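Local structure of microcin B17-processing protein McbB (Escherichia coli str. K-12 substr. MG1655, 6GRH) at residues B[197-202]-B[282-287]. The protein is needed to process the inactive microcin B17 precursor peptide McbA into the active antibiotic. Numbering follows the deposited sequence. Where two conformers were deposited one is given.
With SO4 (sulfate ion), chain G.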
loop_
_atom_site.group_PDB
_atom_site.type_symbol
_atom_site.label_atom_id
_atom_site.label_comp_id
_atom_site.label_asym_id
_atom_site.label_seq_id
_atom_site.Cartn_x
_atom_site.Cartn_y
_atom_site.Cartn_z
ATOM N N ILE B 197 15.318 -7.705 2.277
ATOM C CA ILE B 197 14.984 -8.699 3.293
ATOM C C ILE B 197 14.296 -8.038 4.506
ATOM O O ILE B 197 13.380 -8.606 5.079
ATOM C CB ILE B 197 16.220 -9.526 3.686
ATOM C CG1 ILE B 197 15.801 -10.857 4.310
ATOM C CG2 ILE B 197 17.122 -8.753 4.621
ATOM C CD1 ILE B 197 16.872 -11.906 4.176
ATOM N N GLU B 198 14.686 -6.808 4.829
ATOM C CA GLU B 198 14.014 -6.024 5.878
ATOM C C GLU B 198 12.584 -5.621 5.498
ATOM O O GLU B 198 11.692 -5.615 6.345
ATOM C CB GLU B 198 14.849 -4.793 6.247
ATOM C CG GLU B 198 16.159 -5.189 6.942
ATOM C CD GLU B 198 15.964 -5.883 8.289
ATOM O OE1 GLU B 198 14.939 -5.588 8.951
ATOM O OE2 GLU B 198 16.850 -6.690 8.685
ATOM N N ARG B 199 12.366 -5.273 4.242
ATOM C CA ARG B 199 11.004 -5.034 3.745
ATOM C C ARG B 199 10.125 -6.292 3.921
ATOM O O ARG B 199 8.995 -6.177 4.431
ATOM C CB ARG B 199 11.020 -4.564 2.293
ATOM C CG ARG B 199 9.662 -4.186 1.711
ATOM C CD ARG B 199 9.195 -2.849 2.223
ATOM N NE ARG B 199 7.889 -2.472 1.691
ATOM C CZ ARG B 199 6.700 -2.790 2.221
ATOM N NH1 ARG B 199 6.574 -3.549 3.321
ATOM N NH2 ARG B 199 5.606 -2.349 1.616
ATOM N N TRP B 200 10.629 -7.469 3.561
ATOM C CA TRP B 200 9.830 -8.703 3.673
ATOM C C TRP B 200 9.646 -9.145 5.129
ATOM O O TRP B 200 8.546 -9.578 5.513
ATOM C CB TRP B 200 10.406 -9.867 2.856
ATOM C CG TRP B 200 10.807 -9.543 1.427
ATOM C CD1 TRP B 200 11.909 -10.010 0.783
ATOM C CD2 TRP B 200 10.132 -8.688 0.490
ATOM N NE1 TRP B 200 11.967 -9.507 -0.477
ATOM C CE2 TRP B 200 10.889 -8.702 -0.696
ATOM C CE3 TRP B 200 8.952 -7.921 0.534
ATOM C CZ2 TRP B 200 10.523 -7.983 -1.832
ATOM C CZ3 TRP B 200 8.586 -7.191 -0.598
ATOM C CH2 TRP B 200 9.374 -7.225 -1.764
ATOM N N LEU B 201 10.695 -9.027 5.950
ATOM C CA LEU B 201 10.569 -9.382 7.371
ATOM C C LEU B 201 9.547 -8.503 8.125
ATOM O O LEU B 201 8.789 -9.027 8.953
ATOM C CB LEU B 201 11.918 -9.409 8.079
ATOM C CG LEU B 201 12.852 -10.512 7.574
ATOM C CD1 LEU B 201 14.200 -10.379 8.241
ATOM C CD2 LEU B 201 12.321 -11.913 7.782
ATOM N N SER B 202 9.528 -7.209 7.807
ATOM C CA SER B 202 8.533 -6.263 8.307
ATOM C C SER B 202 7.111 -6.641 7.903
ATOM O O SER B 202 6.229 -6.710 8.754
ATOM C CB SER B 202 8.846 -4.838 7.813
ATOM O OG SER B 202 8.400 -4.610 6.473
ATOM N N GLU B 282 7.587 -5.860 -7.318
ATOM C CA GLU B 282 7.434 -4.736 -6.397
ATOM C C GLU B 282 8.763 -4.003 -6.209
ATOM O O GLU B 282 9.748 -4.637 -5.892
ATOM C CB GLU B 282 6.938 -5.267 -5.027
ATOM C CG GLU B 282 6.483 -4.200 -4.046
ATOM C CD GLU B 282 5.811 -4.749 -2.775
ATOM O OE1 GLU B 282 5.769 -5.985 -2.568
ATOM O OE2 GLU B 282 5.302 -3.931 -1.959
ATOM N N PRO B 283 8.775 -2.664 -6.379
ATOM C CA PRO B 283 9.996 -1.916 -6.078
ATOM C C PRO B 283 10.079 -1.698 -4.573
ATOM O O PRO B 283 9.081 -1.349 -3.975
ATOM C CB PRO B 283 9.789 -0.602 -6.831
ATOM C CG PRO B 283 8.284 -0.406 -6.856
ATOM C CD PRO B 283 7.649 -1.765 -6.724
ATOM N N VAL B 284 11.227 -1.941 -3.957
ATOM C CA VAL B 284 11.377 -1.673 -2.516
ATOM C C VAL B 284 12.146 -0.371 -2.322
ATOM O O VAL B 284 12.969 -0.018 -3.135
ATOM C CB VAL B 284 12.036 -2.840 -1.743
ATOM C CG1 VAL B 284 11.418 -4.173 -2.169
ATOM C CG2 VAL B 284 13.537 -2.845 -1.897
ATOM N N ILE B 285 11.889 0.303 -1.221
ATOM C CA ILE B 285 12.653 1.480 -0.823
ATOM C C ILE B 285 13.966 1.070 -0.139
ATOM O O ILE B 285 14.128 -0.066 0.307
ATOM C CB ILE B 285 11.833 2.429 0.089
ATOM C CG1 ILE B 285 11.474 1.786 1.427
ATOM C CG2 ILE B 285 10.548 2.871 -0.617
ATOM C CD1 ILE B 285 10.891 2.743 2.432
ATOM N N HIS B 286 14.909 1.997 -0.102
ATOM C CA HIS B 286 16.118 1.832 0.728
ATOM C C HIS B 286 15.695 1.739 2.192
ATOM O O HIS B 286 14.828 2.487 2.642
ATOM C CB HIS B 286 17.059 3.020 0.563
ATOM C CG HIS B 286 17.706 3.097 -0.776
ATOM N ND1 HIS B 286 17.140 3.759 -1.841
ATOM C CD2 HIS B 286 18.886 2.601 -1.221
ATOM C CE1 HIS B 286 17.942 3.657 -2.890
ATOM N NE2 HIS B 286 19.013 2.969 -2.536
ATOM N N TRP B 287 16.241 0.772 2.909
ATOM C CA TRP B 287 15.913 0.629 4.311
ATOM C C TRP B 287 16.657 1.729 5.081
ATOM O O TRP B 287 17.847 1.988 4.840
ATOM C CB TRP B 287 16.291 -0.747 4.799
ATOM C CG TRP B 287 16.048 -0.986 6.233
ATOM C CD1 TRP B 287 14.952 -0.643 6.953
ATOM C CD2 TRP B 287 16.907 -1.703 7.114
ATOM N NE1 TRP B 287 15.072 -1.103 8.232
ATOM C CE2 TRP B 287 16.266 -1.766 8.355
ATOM C CE3 TRP B 287 18.158 -2.317 6.959
ATOM C CZ2 TRP B 287 16.833 -2.409 9.459
ATOM C CZ3 TRP B 287 18.731 -2.957 8.057
ATOM C CH2 TRP B 287 18.062 -2.998 9.291
HETATM S S SO4 G . 2.976 -3.716 3.849
HETATM O O1 SO4 G . 2.121 -4.911 3.671
HETATM O O2 SO4 G . 2.347 -2.738 4.765
HETATM O O3 SO4 G . 4.253 -4.151 4.459
HETATM O O4 SO4 G . 3.169 -3.093 2.527
HETATM O O HOH W 1 9.008 -0.570 -0.271
HETATM O O HOH W 2 5.565 -1.377 -1.292
HETATM O O HOH W 3 7.981 -2.614 -1.394
#
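E198 lays its aliphatic chain flat over the indole of W287: CG stands 3.4 Å from the centroid of the six-membered ring, 7° off the normal, a CH-pi contact. A bend at chi2 turns the carboxylate nearly parallel to the ring, the two planes 12° apart, with CD 3.7 Å from W287 CH2. Both polar ends are held from outside the pair, E198 OE2 by the hydroxyl of Y225 and W287 NE1 by E212. The next residue of the helix, R199, grips a sulfate, probably from the crystallisation liquor, through two nearly straight bonds, NH1 to O3 and NH2 to O4, both 2.7 Å; R203 binds the same ion. E282 OE2 lies 3.9 Å from R199 NH2, well out of the guanidinium plane, so this long salt bridge is one of charge alone. Water fills in: one molecule accepts from R199 NH2 and donates to E282 OE2, while another accepts from both R199 NE and the backbone N of I285. The extended E282 also brings OE1 to the edge of the W200 indole, 3.6 Å from CZ3, and pairs with R203. Beside it, V284 CG1 packs 3.7 Å from W200 CH2, the two side chains crossing at about a right angle. The contact thus joins helix 193-204, which begins within the C192/C195 pair, to the loop running from strand 279-282 towards C290 and C292, and W287 packs on C195 beside the resulting four-cysteine zinc site.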